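Probable glutathione S-transferase 5 (Caenorhabditis elegans, PDB 1ZL9) conjugates reduced glutathione to a wide range of hydrophobic electrophiles and may take part in detoxifying reactive oxygen species produced during bacterial infection. Local coordinates at residues Lys5-Asn10 with Glu30-Thr35; Ser102-Tyr107 with Asp125-Ala130; Gly148-Asp153 with Lys183-Lys188. All coordinates share one frame; numbering follows the deposited sequence.

The centres lie 24 to 28 Å apart, and the three contacts share no helix or strand. Interaction 1 belongs to the thioredoxin-like N-terminal half, interactions 2 and 3 to the helical C-terminal half. All are partly buried: Leu6, Tyr8 and Val34 lie inside in interaction 1, Ala104 and Phe127 in interaction 2, Leu150 and His185 in interaction 3, while Glu30, Asn10 and Lys188 are exposed. Interstrand backbone hydrogen bonds dominate interaction 1, beside the glutathione. Interaction 2 packs aromatic and aliphatic groups between two helices, with a water bridging Glu103 and Ala130. Interaction 3 sets a loop against a helix through a weak histidine-to-carbonyl hydrogen bond and a lysine–phenylalanine CH-pi contact.

Interaction 1: residues Lys5-Asn10 with Glu30-Thr35; sequences KLTYFN and EDNRVT. With GSH (glutathione), chain C.
The Phe9 ring is met obliquely by Val34 CG2, 3.3 Å from its CD1, while glutathione O2 lies in plane at its edge and Trp39 packs edge-to-face. Phe9 CD2 in turn lies over one face of the Tyr8 ring, off-centre. Asp31 OD2 and Asn10 OD1 both lie at edges of the Arg33 guanidinium. These groups project from two parallel strands of a beta-alpha-beta unit, 4-9 and 30-34, connected by helix 16-25 in the thioredoxin-like domain.

Arg33 holds Asp31 OD2 side-on through NE (2.8 Å) and NH2, fixing the guanidinium so that NH1 can reach Asn10 OD1 at 3.0 Å; the amide and guanidinium planes are 82° apart. Arg19 binds the other Asp31 oxygen.

Four backbone bonds zip the strands, starting with Leu6 N to Glu30 O at 2.8 Å. The Tyr8 hydroxyl bonds to Ala14 N, and Tyr8 probably binds glutathione, as in related transferases. Glutathione SG2 lies 3.7 Å from Phe9 CE2, where an aromatic suits the pocket wall.

Lys5 and Glu30 run side by side, bridged by a water. With Asn32 CG anti to its own N (chi1 -178°), ND2 gives Thr7 OG1 a nearly straight bond of 3.1 Å, in the amide plane.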
loop_
_atom_site.group_PDB
_atom_site.type_symbol
_atom_site.label_atom_id
_atom_site.label_comp_id
_atom_site.label_asym_id
_atom_site.label_seq_id
_atom_site.Cartn_x
_atom_site.Cartn_y
_atom_site.Cartn_z
ATOM N N LYS A 5 -16.781 -13.700 -3.208
ATOM C CA LYS A 5 -17.770 -12.825 -2.556
ATOM C C LYS A 5 -17.078 -11.563 -2.058
ATOM O O LYS A 5 -16.132 -11.630 -1.292
ATOM C CB LYS A 5 -18.462 -13.537 -1.391
ATOM C CG LYS A 5 -19.556 -12.682 -0.718
ATOM C CD LYS A 5 -20.202 -13.477 0.427
ATOM C CE LYS A 5 -21.257 -12.698 1.143
ATOM N NZ LYS A 5 -21.908 -13.514 2.301
ATOM N N LEU A 6 -17.519 -10.406 -2.534
ATOM C CA LEU A 6 -16.879 -9.162 -2.173
ATOM C C LEU A 6 -17.817 -8.440 -1.227
ATOM O O LEU A 6 -18.973 -8.231 -1.545
ATOM C CB LEU A 6 -16.640 -8.282 -3.407
ATOM C CG LEU A 6 -15.996 -6.919 -3.131
ATOM C CD1 LEU A 6 -14.474 -7.079 -2.778
ATOM C CD2 LEU A 6 -16.103 -5.982 -4.329
ATOM N N THR A 7 -17.337 -8.062 -0.070
ATOM C CA THR A 7 -18.167 -7.328 0.885
ATOM C C THR A 7 -17.640 -5.921 1.006
ATOM O O THR A 7 -16.469 -5.702 1.336
ATOM C CB THR A 7 -18.100 -8.008 2.197
ATOM O OG1 THR A 7 -18.676 -9.297 2.060
ATOM C CG2 THR A 7 -18.893 -7.280 3.188
ATOM N N TYR A 8 -18.493 -4.965 0.646
ATOM C CA TYR A 8 -18.164 -3.561 0.793
ATOM C C TYR A 8 -19.466 -2.789 1.008
ATOM O O TYR A 8 -20.506 -3.393 1.035
ATOM C CB TYR A 8 -17.378 -3.071 -0.448
ATOM C CG TYR A 8 -16.790 -1.686 -0.349
ATOM C CD1 TYR A 8 -15.875 -1.375 0.616
ATOM C CD2 TYR A 8 -17.203 -0.624 -1.219
ATOM C CE1 TYR A 8 -15.340 -0.102 0.710
ATOM C CE2 TYR A 8 -16.689 0.635 -1.099
ATOM C CZ TYR A 8 -15.755 0.907 -0.153
ATOM O OH TYR A 8 -15.220 2.196 -0.044
ATOM N N PHE A 9 -19.374 -1.493 1.257
ATOM C CA PHE A 9 -20.539 -0.601 1.315
ATOM C C PHE A 9 -21.223 -0.427 -0.052
ATOM O O PHE A 9 -20.689 -0.847 -1.107
ATOM C CB PHE A 9 -20.133 0.728 1.920
ATOM C CG PHE A 9 -19.624 0.577 3.309
ATOM C CD1 PHE A 9 -20.491 0.173 4.319
ATOM C CD2 PHE A 9 -18.267 0.736 3.596
ATOM C CE1 PHE A 9 -20.007 -0.032 5.640
ATOM C CE2 PHE A 9 -17.794 0.530 4.882
ATOM C CZ PHE A 9 -18.636 0.162 5.898
ATOM N N ASN A 10 -22.448 0.071 -0.007
ATOM C CA ASN A 10 -23.186 0.394 -1.204
ATOM C C ASN A 10 -22.661 1.677 -1.840
ATOM O O ASN A 10 -23.264 2.735 -1.728
ATOM C CB ASN A 10 -24.690 0.547 -0.948
ATOM C CG ASN A 10 -25.443 0.670 -2.246
ATOM O OD1 ASN A 10 -24.957 0.223 -3.328
ATOM N ND2 ASN A 10 -26.611 1.307 -2.191
ATOM N N GLU A 30 -20.281 -12.736 -5.907
ATOM C CA GLU A 30 -21.338 -12.111 -5.131
ATOM C C GLU A 30 -20.902 -10.703 -4.713
ATOM O O GLU A 30 -19.918 -10.524 -3.993
ATOM C CB GLU A 30 -21.674 -12.908 -3.877
ATOM C CG GLU A 30 -22.831 -12.207 -3.158
ATOM C CD GLU A 30 -23.359 -12.946 -1.963
ATOM O OE1 GLU A 30 -24.089 -12.278 -1.122
ATOM O OE2 GLU A 30 -23.031 -14.168 -1.884
ATOM N N ASP A 31 -21.649 -9.711 -5.171
ATOM C CA ASP A 31 -21.431 -8.291 -4.842
ATOM C C ASP A 31 -22.245 -7.967 -3.606
ATOM O O ASP A 31 -23.383 -7.613 -3.716
ATOM C CB ASP A 31 -21.862 -7.406 -5.986
ATOM C CG ASP A 31 -21.397 -5.943 -5.823
ATOM O OD1 ASP A 31 -20.434 -5.654 -5.010
ATOM O OD2 ASP A 31 -21.961 -5.063 -6.540
ATOM N N ASN A 32 -21.651 -8.183 -2.436
ATOM C CA ASN A 32 -22.314 -8.027 -1.158
ATOM C C ASN A 32 -22.136 -6.648 -0.619
ATOM O O ASN A 32 -21.069 -6.292 -0.101
ATOM C CB ASN A 32 -21.792 -9.086 -0.158
ATOM C CG ASN A 32 -22.488 -9.022 1.196
ATOM O OD1 ASN A 32 -23.688 -8.834 1.248
ATOM N ND2 ASN A 32 -21.730 -9.235 2.290
ATOM N N ARG A 33 -23.201 -5.880 -0.681
ATOM C CA ARG A 33 -23.168 -4.490 -0.316
ATOM C C ARG A 33 -23.821 -4.294 1.049
ATOM O O ARG A 33 -24.984 -4.661 1.290
ATOM C CB ARG A 33 -23.857 -3.640 -1.349
ATOM C CG ARG A 33 -23.202 -3.627 -2.704
ATOM C CD ARG A 33 -23.966 -2.926 -3.799
ATOM N NE ARG A 33 -23.185 -3.012 -5.033
ATOM C CZ ARG A 33 -22.575 -1.969 -5.612
ATOM N NH1 ARG A 33 -22.728 -0.737 -5.129
ATOM N NH2 ARG A 33 -21.797 -2.150 -6.657
ATOM N N VAL A 34 -23.083 -3.677 1.953
ATOM C CA VAL A 34 -23.577 -3.616 3.300
ATOM C C VAL A 34 -24.133 -2.268 3.604
ATOM O O VAL A 34 -23.639 -1.215 3.162
ATOM C CB VAL A 34 -22.583 -4.026 4.380
ATOM C CG1 VAL A 34 -21.788 -5.094 3.949
ATOM C CG2 VAL A 34 -21.791 -2.873 4.793
ATOM N N THR A 35 -25.249 -2.399 4.340
ATOM C CA THR A 35 -26.114 -1.335 4.757
ATOM C C THR A 35 -25.522 -0.881 6.063
ATOM O O THR A 35 -25.005 -1.731 6.835
ATOM C CB THR A 35 -27.624 -1.841 5.067
ATOM O OG1 THR A 35 -27.700 -2.844 6.116
ATOM C CG2 THR A 35 -28.284 -2.528 3.872
HETATM N N1 GSH C . -6.340 0.549 4.014
HETATM C CA1 GSH C . -7.734 0.353 3.804
HETATM C C1 GSH C . -8.042 -0.311 2.524
HETATM O O11 GSH C . -8.936 -1.300 2.405
HETATM O O12 GSH C . -7.492 0.183 1.468
HETATM C CB1 GSH C . -8.789 1.132 4.525
HETATM C CG1 GSH C . -10.125 0.412 4.765
HETATM C CD1 GSH C . -11.143 1.401 5.297
HETATM O OE1 GSH C . -10.679 2.604 5.725
HETATM N N2 GSH C . -12.434 1.076 5.388
HETATM C CA2 GSH C . -13.440 2.036 5.735
HETATM C C2 GSH C . -14.302 1.401 6.786
HETATM O O2 GSH C . -14.564 0.070 6.602
HETATM C CB2 GSH C . -14.170 2.277 4.419
HETATM S SG2 GSH C . -15.539 3.419 4.697
HETATM N N3 GSH C . -14.828 2.080 7.777
HETATM C CA3 GSH C . -15.828 1.563 8.713
HETATM C C3 GSH C . -15.197 1.227 10.041
HETATM O O31 GSH C . -13.820 1.429 10.201
HETATM O O32 GSH C . -15.870 0.712 11.046
HETATM O O HOH W 1 -23.639 -15.157 0.975
#

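Interaction 2: residues Ser102-Tyr107 with Asp125-Ala130; sequences SEARPY and DIFLPA
Tyr107 and Phe127 make the aromatic part of this contact between helices 84-112 and 119-145. Their planes are 29° from parallel, but the centroids are 5.0 Å apart and the rings are slid so far past each other that they barely overlap. The tyrosine touches with CE2 and CD2: CE2 lies over one face of the Phe127 ring, off-centre, and CD2 comes to 3.4 Å from Phe127 CB. Phe127 points its CB at the opposite helix and swings CG anti to its backbone N (chi1 169°), which turns a face of the ring to Tyr107 and its edge to Ala104. Phe108 and Phe131 also meet this ring, and a large flat hydrocarbon suits so enclosed a place.

Aliphatic contacts fill in around the rings. Ala104 CB sits at the Phe127 edge, in its plane, 3.9 Å from CD1; the methyl is small enough for the backbones to close to 5.0 Å between the CA atoms of Ala104 and Phe127. Ile126 presses its CG2 branch on Glu103 O at 3.2 Å and also nears Pro106 CD. Proline has no N-H to give to the preceding turn, and helix 84-112 is kinked here.

Polar interactions gather round Glu103. It extends past Ala130, its OE2 3.6 Å from Ala130 CB. A water then donates to both Glu103 OE2 and Ala130 O, at 2.7 Å each, while OE1 forms a salt bridge with Lys133. The carboxylate thus engages helix 119-145 through both oxygens, one directly and one by way of water.

The local axes approach to 7.8 Å at 144°, an antiparallel helix pair of the kind that builds the all-helical C-terminal domain of glutathione transferases.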
loop_
_atom_site.group_PDB
_atom_site.type_symbol
_atom_site.label_atom_id
_atom_site.label_comp_id
_atom_site.label_asym_id
_atom_site.label_seq_id
_atom_site.Cartn_x
_atom_site.Cartn_y
_atom_site.Cartn_z
ATOM N N SER A 102 -4.399 9.853 0.622
ATOM C CA SER A 102 -4.189 10.269 2.013
ATOM C C SER A 102 -4.088 11.750 2.126
ATOM O O SER A 102 -4.649 12.310 3.082
ATOM C CB SER A 102 -2.928 9.714 2.722
ATOM O OG SER A 102 -2.972 8.332 2.707
ATOM N N GLU A 103 -3.424 12.399 1.175
ATOM C CA GLU A 103 -3.282 13.827 1.236
ATOM C C GLU A 103 -4.626 14.505 1.007
ATOM O O GLU A 103 -4.924 15.553 1.618
ATOM C CB GLU A 103 -2.299 14.369 0.172
ATOM C CG GLU A 103 -0.851 13.951 0.398
ATOM C CD GLU A 103 0.102 14.353 -0.774
ATOM O OE1 GLU A 103 1.279 13.883 -0.688
ATOM O OE2 GLU A 103 -0.311 15.094 -1.759
ATOM N N ALA A 104 -5.420 13.955 0.069
ATOM C CA ALA A 104 -6.697 14.546 -0.257
ATOM C C ALA A 104 -7.823 14.223 0.700
ATOM O O ALA A 104 -8.915 14.818 0.602
ATOM C CB ALA A 104 -7.135 14.133 -1.642
ATOM N N ARG A 105 -7.590 13.278 1.594
ATOM C CA ARG A 105 -8.652 12.748 2.421
ATOM C C ARG A 105 -9.509 13.826 3.181
ATOM O O ARG A 105 -10.708 13.631 3.307
ATOM C CB ARG A 105 -8.126 11.715 3.447
ATOM C CG ARG A 105 -9.276 11.002 4.125
ATOM C CD ARG A 105 -8.937 9.694 4.835
ATOM N NE ARG A 105 -8.581 8.655 3.859
ATOM C CZ ARG A 105 -7.354 8.147 3.731
ATOM N NH1 ARG A 105 -6.368 8.557 4.526
ATOM N NH2 ARG A 105 -7.111 7.242 2.790
ATOM N N PRO A 106 -8.909 14.863 3.793
ATOM C CA PRO A 106 -9.689 15.902 4.516
ATOM C C PRO A 106 -10.802 16.532 3.633
ATOM O O PRO A 106 -11.909 16.745 4.117
ATOM C CB PRO A 106 -8.627 16.915 4.923
ATOM C CG PRO A 106 -7.408 16.065 5.103
ATOM C CD PRO A 106 -7.468 15.088 3.965
ATOM N N TYR A 107 -10.482 16.798 2.378
ATOM C CA TYR A 107 -11.431 17.288 1.379
ATOM C C TYR A 107 -12.471 16.252 1.023
ATOM O O TYR A 107 -13.643 16.540 1.083
ATOM C CB TYR A 107 -10.713 17.758 0.124
ATOM C CG TYR A 107 -11.623 18.208 -0.938
ATOM C CD1 TYR A 107 -12.436 19.341 -0.782
ATOM C CD2 TYR A 107 -11.709 17.508 -2.119
ATOM C CE1 TYR A 107 -13.287 19.734 -1.793
ATOM C CE2 TYR A 107 -12.554 17.884 -3.103
ATOM C CZ TYR A 107 -13.348 19.011 -2.931
ATOM O OH TYR A 107 -14.136 19.404 -3.972
ATOM N N ASP A 125 -6.921 24.637 -0.664
ATOM C CA ASP A 125 -5.749 24.525 0.178
ATOM C C ASP A 125 -5.196 23.105 0.265
ATOM O O ASP A 125 -4.018 22.911 0.513
ATOM C CB ASP A 125 -6.123 24.964 1.599
ATOM C CG ASP A 125 -6.338 26.481 1.715
ATOM O OD1 ASP A 125 -6.123 27.216 0.721
ATOM O OD2 ASP A 125 -6.694 26.981 2.776
ATOM N N ILE A 126 -6.058 22.104 0.174
ATOM C CA ILE A 126 -5.588 20.719 0.358
ATOM C C ILE A 126 -5.724 19.865 -0.915
ATOM O O ILE A 126 -4.790 19.188 -1.354
ATOM C CB ILE A 126 -6.396 20.033 1.534
ATOM C CG1 ILE A 126 -6.104 20.670 2.913
ATOM C CG2 ILE A 126 -6.083 18.557 1.605
ATOM C CD1 ILE A 126 -4.674 20.810 3.294
ATOM N N PHE A 127 -6.914 19.855 -1.486
ATOM C CA PHE A 127 -7.164 18.920 -2.563
ATOM C C PHE A 127 -6.380 19.319 -3.825
ATOM O O PHE A 127 -5.670 18.522 -4.359
ATOM C CB PHE A 127 -8.659 18.794 -2.863
ATOM C CG PHE A 127 -8.914 18.042 -4.130
ATOM C CD1 PHE A 127 -8.682 16.638 -4.185
ATOM C CD2 PHE A 127 -9.304 18.692 -5.280
ATOM C CE1 PHE A 127 -8.927 15.934 -5.378
ATOM C CE2 PHE A 127 -9.514 17.951 -6.506
ATOM C CZ PHE A 127 -9.291 16.612 -6.533
ATOM N N LEU A 128 -6.490 20.561 -4.277
ATOM C CA LEU A 128 -5.949 20.888 -5.589
ATOM C C LEU A 128 -4.446 20.739 -5.677
ATOM O O LEU A 128 -3.941 20.217 -6.695
ATOM C CB LEU A 128 -6.420 22.278 -6.092
ATOM C CG LEU A 128 -7.883 22.220 -6.541
ATOM C CD1 LEU A 128 -8.439 23.635 -6.778
ATOM C CD2 LEU A 128 -8.058 21.423 -7.815
ATOM N N PRO A 129 -3.698 21.138 -4.661
ATOM C CA PRO A 129 -2.271 20.838 -4.665
ATOM C C PRO A 129 -1.969 19.317 -4.732
ATOM O O PRO A 129 -1.089 18.859 -5.456
ATOM C CB PRO A 129 -1.792 21.425 -3.342
ATOM C CG PRO A 129 -2.752 22.597 -3.058
ATOM C CD PRO A 129 -4.067 22.009 -3.530
ATOM N N ALA A 130 -2.733 18.507 -4.007
ATOM C CA ALA A 130 -2.510 17.059 -4.070
ATOM C C ALA A 130 -2.761 16.449 -5.473
ATOM O O ALA A 130 -1.989 15.586 -5.982
ATOM C CB ALA A 130 -3.375 16.378 -3.045
HETATM O O HOH W 2 -0.639 13.970 -4.235
#

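Interaction 3: residues Gly148-Asp153 with Lys183-Lys188; sequences GFLVGD and KAHAEK
Lys188 reaches from helix 180-191 to Gly148 and Phe149 in the loop 148-153. Its CB points at the loop, and the chain runs extended through CG to CD, which passes 3.7 Å from Gly148 O. The next methylene, CE, lies over one face of the Phe149 ring, 3.8 Å from the centroid and 20° off the normal, with CZ its nearest ring atom. This is a CH-pi contact, in which the carbon beside the ammonium group, probably polarised by it, rests on the ring's electrons. At the last torsion the chain bends (chi4 50°), so that NZ, too, stays near the ring, 3.9 Å from Phe149 CZ. A long, flexible residue with a charged tip suits this place, since its methylenes can pack on the ring while the residue as a whole stays exposed.

Gly148 adopts a positive phi of 96°, for which glycine is well suited, and with no side chain it lets the lysine pass close by. Its carbonyl O also lies at the edge of the His185 imidazole, near the ring plane, and accepts a weak bond of 3.5 Å from ND1. Leu150 crosses the histidine at about a right angle, with CG 3.8 Å from His185 CE1. A histidine fits this buried place because it can serve a carbonyl with a nitrogen while offering carbon to a leucine.

This packing lies in the all-helical C-terminal domain, away from the glutathione site. The loop follows helix 119-145 and precedes helix 157-171. Asp159 of the latter accepts from Leu150 N through OD1, and its backbone O is in weak hydrogen-bonding contact with His185 NE2. Leu150 itself packs among Leu138 and Leu142 of helix 119-145, Ile162 of helix 157-171 and Leu93 of helix 84-112.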
loop_
_atom_site.group_PDB
_atom_site.type_symbol
_atom_site.label_atom_id
_atom_site.label_comp_id
_atom_site.label_asym_id
_atom_site.label_seq_id
_atom_site.Cartn_x
_atom_site.Cartn_y
_atom_site.Cartn_z
ATOM N N GLY A 148 -1.231 4.788 -24.272
ATOM C CA GLY A 148 -2.537 5.196 -23.777
ATOM C C GLY A 148 -2.913 4.510 -22.435
ATOM O O GLY A 148 -3.904 4.897 -21.799
ATOM N N PHE A 149 -2.124 3.531 -22.005
ATOM C CA PHE A 149 -2.328 2.903 -20.717
ATOM C C PHE A 149 -1.217 3.397 -19.823
ATOM O O PHE A 149 -0.154 3.839 -20.281
ATOM C CB PHE A 149 -2.263 1.364 -20.812
ATOM C CG PHE A 149 -3.303 0.773 -21.712
ATOM C CD1 PHE A 149 -2.995 0.455 -23.038
ATOM C CD2 PHE A 149 -4.589 0.474 -21.244
ATOM C CE1 PHE A 149 -3.951 -0.121 -23.880
ATOM C CE2 PHE A 149 -5.585 -0.119 -22.123
ATOM C CZ PHE A 149 -5.257 -0.388 -23.431
ATOM N N LEU A 150 -1.418 3.252 -18.539
ATOM C CA LEU A 150 -0.482 3.819 -17.553
ATOM C C LEU A 150 0.802 3.026 -17.433
ATOM O O LEU A 150 1.860 3.613 -17.349
ATOM C CB LEU A 150 -1.123 3.909 -16.210
ATOM C CG LEU A 150 -2.126 5.045 -16.068
ATOM C CD1 LEU A 150 -2.964 4.799 -14.827
ATOM C CD2 LEU A 150 -1.444 6.400 -15.907
ATOM N N VAL A 151 0.692 1.692 -17.478
ATOM C CA VAL A 151 1.841 0.807 -17.477
ATOM C C VAL A 151 1.824 -0.163 -18.641
ATOM O O VAL A 151 0.942 -1.039 -18.776
ATOM C CB VAL A 151 1.926 0.010 -16.174
ATOM C CG1 VAL A 151 3.091 -0.933 -16.207
ATOM C CG2 VAL A 151 2.071 0.984 -15.047
ATOM N N GLY A 152 2.861 -0.063 -19.446
ATOM C CA GLY A 152 3.032 -0.917 -20.628
ATOM C C GLY A 152 2.021 -0.708 -21.739
ATOM O O GLY A 152 1.476 0.388 -21.939
ATOM N N ASP A 153 1.742 -1.780 -22.492
ATOM C CA ASP A 153 0.922 -1.647 -23.719
ATOM C C ASP A 153 -0.498 -2.168 -23.619
ATOM O O ASP A 153 -1.166 -2.249 -24.609
ATOM C CB ASP A 153 1.583 -2.416 -24.872
ATOM C CG ASP A 153 2.795 -1.770 -25.344
ATOM O OD1 ASP A 153 3.598 -2.493 -26.014
ATOM O OD2 ASP A 153 3.051 -0.531 -25.121
ATOM N N LYS A 183 -8.175 12.892 -18.913
ATOM C CA LYS A 183 -9.523 12.831 -19.417
ATOM C C LYS A 183 -9.603 11.897 -20.600
ATOM O O LYS A 183 -10.555 11.156 -20.668
ATOM C CB LYS A 183 -10.058 14.223 -19.775
ATOM C CG LYS A 183 -11.372 14.205 -20.527
ATOM C CD LYS A 183 -11.826 15.604 -20.867
ATOM C CE LYS A 183 -13.101 15.606 -21.795
ATOM N NZ LYS A 183 -14.292 15.724 -20.894
ATOM N N ALA A 184 -8.622 11.931 -21.530
ATOM C CA ALA A 184 -8.581 10.963 -22.607
ATOM C C ALA A 184 -8.421 9.533 -22.052
ATOM O O ALA A 184 -9.090 8.586 -22.532
ATOM C CB ALA A 184 -7.488 11.262 -23.616
ATOM N N HIS A 185 -7.545 9.360 -21.068
ATOM C CA HIS A 185 -7.357 8.016 -20.464
ATOM C C HIS A 185 -8.633 7.486 -19.877
ATOM O O HIS A 185 -8.995 6.320 -20.161
ATOM C CB HIS A 185 -6.238 8.039 -19.458
ATOM C CG HIS A 185 -6.171 6.851 -18.554
ATOM N ND1 HIS A 185 -5.318 5.791 -18.768
ATOM C CD2 HIS A 185 -6.795 6.605 -17.380
ATOM C CE1 HIS A 185 -5.471 4.907 -17.786
ATOM N NE2 HIS A 185 -6.360 5.384 -16.930
ATOM N N ALA A 186 -9.373 8.333 -19.157
ATOM C CA ALA A 186 -10.640 7.920 -18.550
ATOM C C ALA A 186 -11.644 7.489 -19.618
ATOM O O ALA A 186 -12.308 6.483 -19.477
ATOM C CB ALA A 186 -11.254 9.020 -17.726
ATOM N N GLU A 187 -11.760 8.290 -20.662
ATOM C CA GLU A 187 -12.668 7.965 -21.758
ATOM C C GLU A 187 -12.308 6.665 -22.426
ATOM O O GLU A 187 -13.223 5.882 -22.762
ATOM C CB GLU A 187 -12.723 9.108 -22.791
ATOM C CG GLU A 187 -13.319 10.343 -22.130
ATOM C CD GLU A 187 -13.099 11.638 -22.948
ATOM O OE1 GLU A 187 -13.792 12.636 -22.652
ATOM O OE2 GLU A 187 -12.237 11.657 -23.855
ATOM N N LYS A 188 -11.005 6.429 -22.687
ATOM C CA LYS A 188 -10.542 5.177 -23.290
ATOM C C LYS A 188 -10.861 3.911 -22.404
ATOM O O LYS A 188 -11.346 2.868 -22.882
ATOM C CB LYS A 188 -9.004 5.254 -23.491
ATOM C CG LYS A 188 -8.308 3.977 -24.003
ATOM C CD LYS A 188 -6.770 4.153 -24.042
ATOM C CE LYS A 188 -6.065 2.932 -24.518
ATOM N NZ LYS A 188 -6.628 2.390 -25.803
#